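Local coordinates for protein chitinase (Chromobacterium violaceum, PDB 4TXG) that probably binds chitin and hydrolyses its glycosidic bonds, as a secreted glycoside hydrolase of family 18, at residues D168-A172 against A538-I542; V193-L199 against A292-A297; P209-W215 against Y229-L235; A299-K303 against Q359-Y364; G607-W611 against Y622-L628. One frame throughout, in Å; residues are numbered along the deposited sequence.

Interaction 1: residues D168-A172 against A538-I542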
# COMPACT_ATOMS: atom_id res chain seq x y z
N ASP A 168 -10.39 26.15 11.96
CA ASP A 168 -11.85 26.21 12.12
C ASP A 168 -12.26 25.92 13.56
O ASP A 168 -13.45 25.88 13.87
CB ASP A 168 -12.54 25.22 11.16
CG ASP A 168 -12.17 23.77 11.44
OD1 ASP A 168 -11.29 23.52 12.28
OD2 ASP A 168 -12.76 22.88 10.79
N GLY A 169 -11.28 25.72 14.43
CA GLY A 169 -11.56 25.47 15.83
C GLY A 169 -11.54 24.01 16.24
O GLY A 169 -11.61 23.70 17.43
N SER A 170 -11.45 23.10 15.27
CA SER A 170 -11.35 21.67 15.57
C SER A 170 -9.93 21.35 16.03
O SER A 170 -9.02 22.17 15.84
CB SER A 170 -11.74 20.84 14.34
OG SER A 170 -10.90 21.12 13.23
N PRO A 171 -9.72 20.19 16.67
CA PRO A 171 -8.38 19.81 17.13
C PRO A 171 -7.34 19.82 16.01
O PRO A 171 -7.56 19.22 14.95
CB PRO A 171 -8.58 18.39 17.67
CG PRO A 171 -9.99 18.40 18.18
CD PRO A 171 -10.75 19.27 17.20
N ALA A 172 -6.23 20.51 16.25
CA ALA A 172 -5.16 20.58 15.26
C ALA A 172 -4.18 19.45 15.48
O ALA A 172 -3.98 18.98 16.60
CB ALA A 172 -4.44 21.93 15.35
N ALA A 538 -17.93 19.40 20.64
CA ALA A 538 -18.39 20.71 20.20
C ALA A 538 -17.40 21.33 19.22
O ALA A 538 -17.80 22.00 18.26
CB ALA A 538 -18.62 21.64 21.39
N ALA A 539 -16.11 21.09 19.43
CA ALA A 539 -15.07 21.63 18.56
C ALA A 539 -15.15 21.04 17.14
O ALA A 539 -14.62 21.64 16.20
CB ALA A 539 -13.68 21.38 19.16
N TYR A 540 -15.79 19.89 17.00
CA TYR A 540 -16.01 19.28 15.69
C TYR A 540 -17.35 19.71 15.09
O TYR A 540 -17.77 19.19 14.06
CB TYR A 540 -15.95 17.75 15.77
CG TYR A 540 -14.53 17.22 15.72
CD1 TYR A 540 -13.78 17.30 14.55
CD2 TYR A 540 -13.94 16.65 16.84
CE1 TYR A 540 -12.48 16.84 14.50
CE2 TYR A 540 -12.63 16.18 16.80
CZ TYR A 540 -11.91 16.27 15.63
OH TYR A 540 -10.62 15.81 15.58
N GLY A 541 -18.02 20.65 15.75
CA GLY A 541 -19.31 21.14 15.29
C GLY A 541 -20.42 20.14 15.58
O GLY A 541 -21.48 20.16 14.95
N ILE A 542 -20.18 19.27 16.55
CA ILE A 542 -21.14 18.23 16.90
C ILE A 542 -21.92 18.65 18.13
O ILE A 542 -21.35 18.78 19.21
CB ILE A 542 -20.43 16.88 17.16
CG1 ILE A 542 -19.78 16.37 15.87
CG2 ILE A 542 -21.42 15.87 17.70
CD1 ILE A 542 -18.88 15.16 16.07
O HOH W 1 -14.55 24.40 16.18
O HOH W 2 -9.14 17.34 13.84

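Interaction 2: residues V193-L199 against A292-A297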
# COMPACT_ATOMS: atom_id res chain seq x y z
N VAL A 193 -2.34 15.82 -8.90
CA VAL A 193 -1.90 16.09 -10.26
C VAL A 193 -2.75 17.23 -10.81
O VAL A 193 -3.97 17.09 -10.90
CB VAL A 193 -2.06 14.85 -11.15
CG1 VAL A 193 -1.64 15.17 -12.59
CG2 VAL A 193 -1.25 13.70 -10.58
N ASP A 194 -2.13 18.36 -11.14
CA ASP A 194 -2.94 19.51 -11.50
C ASP A 194 -3.28 19.50 -13.00
O ASP A 194 -2.96 18.55 -13.71
CB ASP A 194 -2.28 20.84 -11.07
CG ASP A 194 -1.04 21.22 -11.87
OD1 ASP A 194 -0.79 20.70 -12.98
OD2 ASP A 194 -0.30 22.11 -11.38
N GLY A 195 -3.95 20.55 -13.45
CA GLY A 195 -4.42 20.65 -14.83
C GLY A 195 -3.32 20.69 -15.88
O GLY A 195 -3.58 20.52 -17.07
N SER A 196 -2.09 20.92 -15.44
CA SER A 196 -0.94 20.91 -16.35
C SER A 196 -0.11 19.65 -16.16
O SER A 196 1.04 19.57 -16.59
CB SER A 196 -0.08 22.15 -16.13
OG SER A 196 -0.82 23.32 -16.43
N ASN A 197 -0.73 18.67 -15.50
CA ASN A 197 -0.14 17.37 -15.20
C ASN A 197 1.09 17.45 -14.30
O ASN A 197 1.95 16.58 -14.33
CB ASN A 197 0.20 16.63 -16.49
CG ASN A 197 -1.04 16.10 -17.18
OD1 ASN A 197 -1.98 15.69 -16.52
ND2 ASN A 197 -1.06 16.16 -18.51
N LYS A 198 1.13 18.48 -13.46
CA LYS A 198 2.24 18.66 -12.54
C LYS A 198 1.85 18.37 -11.11
O LYS A 198 0.69 18.56 -10.71
CB LYS A 198 2.79 20.08 -12.66
CG LYS A 198 3.42 20.33 -14.02
CD LYS A 198 3.24 21.76 -14.47
CE LYS A 198 4.28 22.67 -13.87
NZ LYS A 198 4.29 23.96 -14.63
N LEU A 199 2.82 17.89 -10.34
CA LEU A 199 2.62 17.65 -8.91
C LEU A 199 2.32 19.00 -8.22
O LEU A 199 3.05 19.97 -8.41
CB LEU A 199 3.88 16.98 -8.34
CG LEU A 199 3.84 16.40 -6.92
CD1 LEU A 199 4.95 15.38 -6.77
CD2 LEU A 199 3.98 17.51 -5.88
N ALA A 292 5.86 15.58 -17.91
CA ALA A 292 5.60 16.81 -17.17
C ALA A 292 5.51 16.52 -15.68
O ALA A 292 6.07 17.25 -14.85
CB ALA A 292 4.31 17.47 -17.65
N PHE A 293 4.81 15.45 -15.34
CA PHE A 293 4.66 15.09 -13.93
C PHE A 293 6.01 14.75 -13.31
O PHE A 293 6.36 15.25 -12.23
CB PHE A 293 3.69 13.92 -13.75
CG PHE A 293 3.56 13.50 -12.33
CD1 PHE A 293 2.76 14.22 -11.45
CD2 PHE A 293 4.26 12.40 -11.85
CE1 PHE A 293 2.64 13.84 -10.12
CE2 PHE A 293 4.14 12.02 -10.52
CZ PHE A 293 3.33 12.74 -9.66
N SER A 294 6.77 13.89 -13.98
CA SER A 294 8.04 13.41 -13.43
C SER A 294 9.03 14.55 -13.24
O SER A 294 9.67 14.65 -12.19
CB SER A 294 8.62 12.32 -14.32
OG SER A 294 7.72 11.21 -14.36
N ASP A 295 9.14 15.42 -14.24
CA ASP A 295 10.02 16.58 -14.08
C ASP A 295 9.54 17.48 -12.94
O ASP A 295 10.37 18.06 -12.22
CB ASP A 295 10.09 17.37 -15.39
CG ASP A 295 10.85 16.63 -16.49
OD1 ASP A 295 11.59 15.66 -16.18
OD2 ASP A 295 10.73 17.03 -17.66
N SER A 296 8.23 17.61 -12.77
CA SER A 296 7.69 18.46 -11.71
C SER A 296 7.97 17.86 -10.34
O SER A 296 8.14 18.59 -9.36
CB SER A 296 6.17 18.70 -11.89
OG SER A 296 5.41 17.57 -11.50
N ALA A 297 8.04 16.53 -10.26
CA ALA A 297 8.32 15.87 -8.99
C ALA A 297 9.76 16.14 -8.57
O ALA A 297 10.04 16.41 -7.40
CB ALA A 297 8.05 14.37 -9.08

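Interaction 3: residues P209-W215 against Y229-L235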
# COMPACT_ATOMS: atom_id res chain seq x y z
N PRO A 209 -2.12 25.51 3.45
CA PRO A 209 -1.50 24.96 4.67
C PRO A 209 -0.08 24.44 4.44
O PRO A 209 0.70 24.42 5.39
CB PRO A 209 -2.45 23.83 5.07
CG PRO A 209 -3.18 23.45 3.80
CD PRO A 209 -3.32 24.75 3.04
N ALA A 210 0.26 24.03 3.22
CA ALA A 210 1.60 23.50 2.96
C ALA A 210 2.68 24.57 3.10
O ALA A 210 3.73 24.31 3.70
CB ALA A 210 1.68 22.89 1.56
N THR A 211 2.44 25.75 2.55
CA THR A 211 3.51 26.76 2.44
C THR A 211 3.13 28.17 2.86
O THR A 211 3.99 29.05 2.85
CB THR A 211 4.05 26.85 0.99
OG1 THR A 211 3.04 27.38 0.13
CG2 THR A 211 4.49 25.48 0.48
N ASP A 212 1.87 28.41 3.21
CA ASP A 212 1.47 29.79 3.53
C ASP A 212 0.52 29.86 4.72
O ASP A 212 -0.57 30.44 4.64
CB ASP A 212 0.81 30.46 2.32
CG ASP A 212 0.69 31.97 2.49
OD1 ASP A 212 1.53 32.54 3.21
OD2 ASP A 212 -0.24 32.59 1.91
N MET A 213 0.95 29.29 5.83
CA MET A 213 0.13 29.27 7.02
C MET A 213 1.05 29.34 8.23
O MET A 213 2.19 28.88 8.17
CB MET A 213 -0.75 28.00 7.05
CG MET A 213 -1.66 27.88 8.26
SD MET A 213 -2.84 26.53 8.08
CE MET A 213 -3.96 27.17 6.83
N SER A 214 0.58 29.93 9.31
CA SER A 214 1.38 29.96 10.53
C SER A 214 0.46 29.76 11.73
O SER A 214 -0.77 29.85 11.60
CB SER A 214 2.16 31.27 10.65
OG SER A 214 1.30 32.37 10.84
N TRP A 215 1.06 29.46 12.87
CA TRP A 215 0.31 29.14 14.08
C TRP A 215 0.86 29.94 15.26
O TRP A 215 1.56 29.39 16.11
CB TRP A 215 0.37 27.63 14.36
CG TRP A 215 -0.34 26.81 13.32
CD1 TRP A 215 -1.66 26.46 13.31
CD2 TRP A 215 0.23 26.25 12.12
NE1 TRP A 215 -1.95 25.72 12.20
CE2 TRP A 215 -0.81 25.57 11.45
CE3 TRP A 215 1.51 26.26 11.56
CZ2 TRP A 215 -0.60 24.90 10.24
CZ3 TRP A 215 1.71 25.58 10.35
CH2 TRP A 215 0.66 24.92 9.71
N TYR A 229 9.22 29.63 2.47
CA TYR A 229 7.88 29.09 2.58
C TYR A 229 7.53 29.00 4.05
O TYR A 229 8.43 28.89 4.90
CB TYR A 229 7.75 27.71 1.93
CG TYR A 229 8.85 26.73 2.26
CD1 TYR A 229 10.00 26.67 1.47
CD2 TYR A 229 8.74 25.85 3.33
CE1 TYR A 229 11.02 25.77 1.75
CE2 TYR A 229 9.75 24.94 3.63
CZ TYR A 229 10.89 24.90 2.83
OH TYR A 229 11.89 24.00 3.12
N LYS A 230 6.24 29.05 4.36
CA LYS A 230 5.78 28.84 5.73
C LYS A 230 5.06 27.50 5.80
O LYS A 230 5.49 26.54 5.18
CB LYS A 230 4.89 30.00 6.17
CG LYS A 230 5.64 31.33 6.25
CD LYS A 230 4.80 32.45 6.85
CE LYS A 230 3.62 32.79 5.97
NZ LYS A 230 2.97 34.07 6.41
N GLY A 231 3.99 27.43 6.58
CA GLY A 231 3.13 26.25 6.59
C GLY A 231 3.73 24.97 7.16
O GLY A 231 4.77 24.99 7.83
N HIS A 232 3.05 23.85 6.90
CA HIS A 232 3.54 22.54 7.33
C HIS A 232 4.97 22.29 6.86
O HIS A 232 5.78 21.71 7.58
CB HIS A 232 2.67 21.40 6.79
CG HIS A 232 1.25 21.39 7.29
ND1 HIS A 232 0.93 21.43 8.63
CD2 HIS A 232 0.08 21.28 6.62
CE1 HIS A 232 -0.39 21.38 8.76
NE2 HIS A 232 -0.92 21.27 7.55
N PHE A 233 5.28 22.71 5.63
CA PHE A 233 6.58 22.38 5.04
C PHE A 233 7.73 23.04 5.80
O PHE A 233 8.81 22.46 5.95
CB PHE A 233 6.63 22.81 3.57
CG PHE A 233 5.83 21.91 2.62
CD1 PHE A 233 5.02 20.90 3.11
CD2 PHE A 233 5.91 22.11 1.25
CE1 PHE A 233 4.28 20.09 2.23
CE2 PHE A 233 5.18 21.32 0.37
CZ PHE A 233 4.38 20.30 0.86
N ASN A 234 7.51 24.26 6.26
CA ASN A 234 8.52 24.96 7.06
C ASN A 234 8.87 24.15 8.32
O ASN A 234 10.04 23.93 8.63
CB ASN A 234 8.01 26.37 7.42
CG ASN A 234 9.06 27.23 8.10
OD1 ASN A 234 9.52 26.91 9.20
ND2 ASN A 234 9.42 28.34 7.46
N LEU A 235 7.84 23.70 9.03
CA LEU A 235 8.06 22.89 10.23
C LEU A 235 8.72 21.55 9.89
O LEU A 235 9.62 21.11 10.61
CB LEU A 235 6.74 22.67 10.98
CG LEU A 235 6.19 23.95 11.63
CD1 LEU A 235 4.87 23.71 12.36
CD2 LEU A 235 7.23 24.52 12.60
O HOH W 3 1.00 33.37 8.13

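Interaction 4: residues A299-K303 against Q359-Y364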
# COMPACT_ATOMS: atom_id res chain seq x y z
N ALA A 299 11.51 18.76 -9.42
CA ALA A 299 11.61 20.17 -9.03
C ALA A 299 11.02 20.39 -7.64
O ALA A 299 11.53 21.21 -6.86
CB ALA A 299 10.90 21.06 -10.05
N PHE A 300 9.94 19.67 -7.34
CA PHE A 300 9.26 19.79 -6.05
C PHE A 300 10.14 19.28 -4.91
O PHE A 300 10.29 19.93 -3.88
CB PHE A 300 7.94 19.02 -6.09
CG PHE A 300 7.05 19.24 -4.90
CD1 PHE A 300 7.16 18.44 -3.78
CD2 PHE A 300 6.08 20.23 -4.93
CE1 PHE A 300 6.32 18.64 -2.68
CE2 PHE A 300 5.22 20.42 -3.86
CZ PHE A 300 5.34 19.63 -2.74
N LEU A 301 10.73 18.10 -5.11
CA LEU A 301 11.65 17.54 -4.11
C LEU A 301 12.82 18.49 -3.83
O LEU A 301 13.21 18.70 -2.67
CB LEU A 301 12.20 16.20 -4.59
CG LEU A 301 11.21 15.07 -4.82
CD1 LEU A 301 11.93 13.73 -4.97
CD2 LEU A 301 10.17 15.00 -3.74
N ARG A 302 13.39 19.06 -4.89
CA ARG A 302 14.50 19.98 -4.75
C ARG A 302 14.10 21.26 -4.02
O ARG A 302 14.87 21.81 -3.24
CB ARG A 302 15.08 20.32 -6.12
CG ARG A 302 15.95 19.22 -6.68
CD ARG A 302 16.25 19.42 -8.15
NE ARG A 302 17.35 18.56 -8.59
CZ ARG A 302 17.69 18.37 -9.86
NH1 ARG A 302 17.02 18.97 -10.84
NH2 ARG A 302 18.72 17.58 -10.16
N LYS A 303 12.89 21.73 -4.28
CA LYS A 303 12.43 23.01 -3.74
C LYS A 303 12.13 22.95 -2.25
O LYS A 303 12.44 23.89 -1.51
CB LYS A 303 11.18 23.48 -4.49
CG LYS A 303 10.66 24.84 -4.04
CD LYS A 303 9.52 25.29 -4.94
CE LYS A 303 9.10 26.72 -4.64
NZ LYS A 303 7.95 27.10 -5.53
N GLN A 359 22.92 13.85 -10.01
CA GLN A 359 23.32 15.26 -10.13
C GLN A 359 23.45 15.93 -8.76
O GLN A 359 24.34 16.76 -8.57
CB GLN A 359 22.32 16.04 -10.98
CG GLN A 359 22.24 15.57 -12.43
CD GLN A 359 20.91 15.89 -13.09
OE1 GLN A 359 20.05 16.54 -12.50
NE2 GLN A 359 20.75 15.44 -14.33
N ASP A 360 22.56 15.58 -7.84
CA ASP A 360 22.46 16.27 -6.54
C ASP A 360 23.33 15.65 -5.46
O ASP A 360 23.51 16.24 -4.39
CB ASP A 360 21.01 16.29 -6.06
CG ASP A 360 20.10 17.11 -6.95
OD1 ASP A 360 20.63 17.84 -7.83
OD2 ASP A 360 18.86 17.03 -6.78
N GLY A 361 23.84 14.45 -5.72
CA GLY A 361 24.64 13.74 -4.74
C GLY A 361 23.86 13.33 -3.51
O GLY A 361 24.42 13.22 -2.42
N ARG A 362 22.55 13.12 -3.67
CA ARG A 362 21.73 12.61 -2.58
C ARG A 362 20.60 11.79 -3.20
O ARG A 362 20.20 12.04 -4.32
CB ARG A 362 21.18 13.75 -1.72
CG ARG A 362 20.13 14.60 -2.38
CD ARG A 362 18.75 14.17 -1.94
NE ARG A 362 18.18 15.03 -0.90
CZ ARG A 362 17.36 14.58 0.05
NH1 ARG A 362 16.88 15.41 0.96
NH2 ARG A 362 17.04 13.29 0.07
N TYR A 363 20.11 10.81 -2.47
CA TYR A 363 19.18 9.85 -3.06
C TYR A 363 17.72 10.25 -2.91
O TYR A 363 17.33 10.82 -1.88
CB TYR A 363 19.42 8.47 -2.43
CG TYR A 363 18.64 7.39 -3.10
CD1 TYR A 363 19.03 6.91 -4.35
CD2 TYR A 363 17.50 6.86 -2.52
CE1 TYR A 363 18.31 5.92 -4.98
CE2 TYR A 363 16.78 5.87 -3.14
CZ TYR A 363 17.19 5.40 -4.37
OH TYR A 363 16.49 4.42 -5.02
N TYR A 364 16.91 9.96 -3.93
CA TYR A 364 15.46 10.20 -3.86
C TYR A 364 14.69 8.89 -3.99
O TYR A 364 14.87 8.15 -4.96
CB TYR A 364 15.00 11.17 -4.96
CG TYR A 364 15.68 12.53 -4.91
CD1 TYR A 364 15.41 13.42 -3.88
CD2 TYR A 364 16.60 12.91 -5.88
CE1 TYR A 364 16.03 14.66 -3.82
CE2 TYR A 364 17.24 14.15 -5.83
CZ TYR A 364 16.95 15.02 -4.80
OH TYR A 364 17.57 16.25 -4.74

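Interaction 5: residues G607-W611 against Y622-L628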
# COMPACT_ATOMS: atom_id res chain seq x y z
N GLY A 607 -4.67 10.17 14.57
CA GLY A 607 -5.57 9.22 15.19
C GLY A 607 -5.00 8.47 16.39
O GLY A 607 -5.75 7.83 17.13
N ASP A 608 -3.68 8.53 16.58
CA ASP A 608 -3.05 7.83 17.70
C ASP A 608 -3.42 8.55 19.01
O ASP A 608 -3.82 9.72 18.99
CB ASP A 608 -1.53 7.79 17.51
CG ASP A 608 -0.85 6.72 18.36
OD1 ASP A 608 -1.52 6.02 19.15
OD2 ASP A 608 0.39 6.58 18.22
N TYR A 609 -3.29 7.86 20.14
CA TYR A 609 -3.91 8.33 21.37
C TYR A 609 -3.03 8.26 22.61
O TYR A 609 -2.05 7.52 22.64
CB TYR A 609 -5.20 7.54 21.63
CG TYR A 609 -5.01 6.04 21.82
CD1 TYR A 609 -4.70 5.52 23.08
CD2 TYR A 609 -5.15 5.16 20.76
CE1 TYR A 609 -4.54 4.16 23.27
CE2 TYR A 609 -4.99 3.78 20.94
CZ TYR A 609 -4.68 3.30 22.20
OH TYR A 609 -4.52 1.94 22.40
N ASP A 610 -3.39 9.05 23.62
CA ASP A 610 -2.85 8.95 24.98
C ASP A 610 -3.93 9.33 25.97
O ASP A 610 -4.87 10.07 25.63
CB ASP A 610 -1.64 9.86 25.18
CG ASP A 610 -0.33 9.21 24.78
OD1 ASP A 610 -0.08 8.04 25.15
OD2 ASP A 610 0.47 9.89 24.10
N TRP A 611 -3.80 8.85 27.20
CA TRP A 611 -4.66 9.32 28.28
C TRP A 611 -4.19 10.69 28.74
O TRP A 611 -3.02 10.88 29.07
CB TRP A 611 -4.65 8.34 29.45
CG TRP A 611 -5.54 8.76 30.59
CD1 TRP A 611 -5.16 9.30 31.78
CD2 TRP A 611 -6.97 8.69 30.62
NE1 TRP A 611 -6.26 9.55 32.57
CE2 TRP A 611 -7.38 9.19 31.88
CE3 TRP A 611 -7.95 8.25 29.72
CZ2 TRP A 611 -8.73 9.27 32.24
CZ3 TRP A 611 -9.28 8.32 30.09
CH2 TRP A 611 -9.66 8.82 31.34
N TYR A 622 -9.18 10.27 26.80
CA TYR A 622 -8.19 10.05 25.76
C TYR A 622 -8.23 11.18 24.73
O TYR A 622 -9.27 11.78 24.48
CB TYR A 622 -8.42 8.72 25.04
CG TYR A 622 -8.08 7.50 25.86
CD1 TYR A 622 -6.78 7.01 25.91
CD2 TYR A 622 -9.06 6.83 26.59
CE1 TYR A 622 -6.46 5.89 26.65
CE2 TYR A 622 -8.76 5.70 27.34
CZ TYR A 622 -7.46 5.23 27.36
OH TYR A 622 -7.14 4.12 28.11
N PHE A 623 -7.08 11.45 24.14
CA PHE A 623 -6.99 12.48 23.12
C PHE A 623 -5.77 12.14 22.28
O PHE A 623 -5.20 11.05 22.42
CB PHE A 623 -6.89 13.87 23.75
CG PHE A 623 -7.19 15.01 22.79
CD1 PHE A 623 -8.41 15.08 22.12
CD2 PHE A 623 -6.25 16.01 22.57
CE1 PHE A 623 -8.68 16.12 21.25
CE2 PHE A 623 -6.52 17.06 21.70
CZ PHE A 623 -7.74 17.11 21.04
N ILE A 624 -5.38 13.07 21.42
CA ILE A 624 -4.25 12.89 20.53
C ILE A 624 -2.99 12.50 21.30
O ILE A 624 -2.64 13.14 22.29
CB ILE A 624 -4.00 14.18 19.73
CG1 ILE A 624 -5.20 14.50 18.83
CG2 ILE A 624 -2.70 14.08 18.95
CD1 ILE A 624 -5.10 15.87 18.15
N GLY A 625 -2.32 11.44 20.85
CA GLY A 625 -1.13 10.98 21.54
C GLY A 625 -0.31 10.03 20.70
O GLY A 625 -0.42 10.02 19.47
N THR A 626 0.51 9.22 21.35
CA THR A 626 1.46 8.38 20.62
C THR A 626 1.55 6.94 21.12
O THR A 626 2.57 6.29 20.93
CB THR A 626 2.89 8.98 20.67
OG1 THR A 626 3.34 9.03 22.03
CG2 THR A 626 2.92 10.38 20.06
N THR A 627 0.50 6.43 21.76
CA THR A 627 0.55 5.08 22.33
C THR A 627 0.89 3.98 21.31
O THR A 627 1.78 3.16 21.53
CB THR A 627 -0.77 4.73 23.03
OG1 THR A 627 -0.91 5.56 24.19
CG2 THR A 627 -0.78 3.26 23.48
N LEU A 628 0.19 3.97 20.18
CA LEU A 628 0.41 2.89 19.21
C LEU A 628 1.77 3.00 18.50
O LEU A 628 2.47 2.01 18.32
CB LEU A 628 -0.73 2.85 18.19
CG LEU A 628 -2.12 2.64 18.78
CD1 LEU A 628 -3.15 2.51 17.66
CD2 LEU A 628 -2.17 1.42 19.70
O HOH W 4 2.51 7.40 24.55
O HOH W 5 2.64 11.53 23.74

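Interaction 1: residues D168-A172 against A538-I542
Pro171 rests on the ring of Tyr540 in a surface contact between two loops of the family 18 hydrolase domain. One loop follows strand 155-161, the first strand of the barrel sheet. The other follows helix 522-530 and carries a short 3-10 segment, 538-540. No direct hydrogen bond crosses between them. The main touch is a CH-pi contact: Pro171 CD lies over one face of the phenol ring, displaced toward the rim, 3.8 Å from the Tyr540 ring centroid and 24° off the ring normal. Pro171 CG adds a second touch near Tyr540 OH. The Tyr540 side chain starts out beside its own backbone N (chi1 -83°), which swings the ring across toward the proline. Its hydroxyl bonds Trp505 NE1 and water 2, which hold the far end of the ring. Ser170 CA meets Ala539 O at 3.3 Å in a CA-H...O contact, and Ala539 CB touches Gly169 O at 3.6 Å. Asp168 shapes the first loop in an Asx turn. Its OD1 accepts from Ser170 N at 3.0 Å, from above the carboxylate plane, and from Ser170 OG at 2.6 Å on the syn lone pair. Two waters join the loops. Water 1 donates to Asp168 O and to Ala539 O, the latter at 2.8 Å. Water 2 donates to Pro171 O and bonds Tyr540 OH. The loops thus touch through C-H groups set against the Tyr540 ring and two carbonyl oxygens. The hydrogen-bonded link between them runs through water, as suits a surface contact.

Interaction 2: residues V193-L199 against A292-A297
The Phe293 ring meets a carbonyl at its edge: Asn197 O lies in the ring plane. The same oxygen is 3.2 Å from Phe293 CB. Farther along the ring, Phe293 CE1 meets Leu199 CB at 3.8 Å and Val193 CG2 at 3.9 Å, both obliquely. The Val193 and Phe293 side chains cross at about a right angle. Phe293 has CG anti to its backbone N (chi1 178°), and this carries the ring off helix 287-304 to Val193 and Leu199, at the two ends of segment 193-199. Met277, Leu345, Val252 and Ile311 also touch the phenylalanine, which is buried among helices and barrel strands. Leu199 CD1 extends the apolar seam to Ala297 CB at 4.0 Å. One hydrogen bond crosses the contact. Leu199 N donates to Ser296 OG at 2.9 Å, almost straight at 171°. Ser296 OG in turn donates to Phe293 O at 2.6 Å, one turn back on the helix. Its chi1 of 77° places the hydroxyl between N and the carbonyl carbon, where both partners can be met. The loop has its own frame. A type I turn runs from Asp194 to Asn197, and Asp194 OD1 forms an Asx turn by accepting Ser196 N. Lys198 N reaches the same oxygen from the opposite face of the carboxylate. The contact joins the loop after barrel strand 185-193 to an outer helix, 287-304, of the TIM barrel. The serine hydroxyl is acceptor and donor at once, and Phe293 O also takes Ala297 N. The loop is thus tied to the helix by a polar relay beside a buried apolar patch.

Interaction 3: residues P209-W215 against Y229-L235
Pro209, Ala210, Thr211 and Met213 offer their carbonyls to the amides of 230-233, where helix 231-242 begins, in a TIM-barrel chitinase domain. His232 N donates to Pro209 O at 2.9 Å, in the carbonyl plane. Phe233 N gives Ala210 O a similar in-plane bond, also 2.9 Å. These two amides lie in the first turn of the helix, where N-H groups lack the usual carbonyls behind them; the loop supplies carbonyls instead. Lys230 N reaches Thr211 O at 2.7 Å, from 46° above the carbonyl plane. Gly231 N uses a lone pair of Met213 O at 2.8 Å, although the bond is bent. Gly231 has positive phi, and the loop presses directly on its alpha carbon. Several side-chain partners lie elsewhere. His232 NE2 bonds Ser162 O, Trp215 NE1 bonds Thr165 O, and Asp212 OD2 accepts from Gly207 N. Asn234 ND2 turns back to Tyr229 O at 2.8 Å, nearly in its own amide plane, while Asn234 OD1 takes Asp224 N. The Lys230 ammonium forms a long salt bridge to Asp212 OD1, 3.8 Å from NZ, and donates to a water that also bonds Ser214 OG. The Asp212 and Lys230 side chains run alongside each other, pointing the same way. Rings flank the backbone bonds. The six-membered ring of Trp215 lies near the His232 ring with planes 29° apart, slid so far that they barely overlap. On the other flank, Phe233 has CG beside its backbone N (chi1 -74°), which turns a ring face to Ala210 CB, 3.9 Å from the Phe233 ring centroid.

Interaction 4: residues A299-K303 against Q359-Y364
Arg302 on helix 287-304 reaches across to the end of helix 338-360 and carries the polar part of this contact. Its NE donates to Asp360 OD2 at 2.8 Å, nearly straight at 172°, on the syn lone pair and in the guanidinium plane. Its NH2 makes a weak second bond to Asp360 OD1. The carboxylate is turned 49° from the guanidinium, so the salt bridge is lopsided. NH2 also donates to Gln359 OE1 at 2.9 Å, in the plane of both groups. The arginine chain is extended from CG to NE, which spans the gap between the helices. Asp360 OD2 has a further donor, Tyr364 OH at 2.5 Å, arriving on the anti side. This oxygen is thus gripped by two donors, which should restrain the carboxylate's rotation, with the weak NH2 bond to OD1 adding to it.

The apolar part lies deeper. Leu301 CD1 meets Tyr364 CD1 at 3.7 Å as the two side chains slide past each other in opposite directions. Leu353 and Ile250 also touch the leucine. Gly361, with positive phi, ends helix 338-360 and turns the chain toward strand 365-371. Neighbouring helices joined on the outside of parallel strands are typical of the TIM barrel.

Interaction 5: residues G607-W611 against Y622-L628
Asp610 and Phe623 pair through two backbone hydrogen bonds in an antiparallel beta hairpin, strands 609-612 and 621-624. Asp610 N donates to Phe623 O and Phe623 N to Asp610 O, both at 3.0 Å. Tyr609 with Ile624 and Trp611 with Tyr622 are non-hydrogen-bonded pairs. Beyond the ladder, Gly625 N reaches Asp608 O, and Thr627 N reaches Tyr609 O. Two aspartates then receive the chain as it enters helix 627-636. Asp608 OD1 accepts Leu628 N at 2.9 Å on its syn lone pair, and Tyr609 N from above the carboxylate plane. Its CG is anti to the backbone N (chi1 -161°), which brings the carboxylate to the helix start. Asp608 OD2 accepts from Thr629 N, also in the first turn. Asp610 OD2 takes Thr626 N at 2.8 Å, from well above its plane. Thr627 OG1 lies 2.7 Å from Tyr609 O and 2.8 Å from Asp610 OD1. Thr627 CB lies over one face of the Tyr609 ring, 4.2 Å from its centroid. Water 4 donates to Asp610 OD1 and water 5 to Asp610 OD2; both also bond Thr626 OG1. The amides at this helix start would probably favour charged carboxylates. Gly625 CA lies 3.5 Å from Tyr609 C, and the chains run close here. Farther out, Tyr609 OH bonds Glu582 OE1, Leu628 packs obliquely on the Tyr609 ring, and Met522 and Trp523 of helix 522-530 touch the Tyr609 side chain. On their shared face of the hairpin, the edge of Trp611 points at the face of Tyr622, planes at 78°, with Trp611 CE3 3.6 Å from Tyr622 CE2.

In the fold
Interactions 2 and 4 use the same helix, 287-304, and meet where Leu199 CD2 touches Phe300 CD2 at 3.6 Å. Phe300 also packs on Phe233, so interaction 3 joins the same apolar layer. Interaction 3 is the most buried of the five, and backbone carbonyls do most of its work. Interactions 2 and 4 are partly buried and combine a polar link with carbon packing, one through a serine, the other through a salt bridge. Interaction 1 is a surface contact bridged by water. It touches interaction 5 through Pro171 and Phe623, their centres about 17 Å apart. Interaction 5 is partly buried, and carboxylates receive its helix.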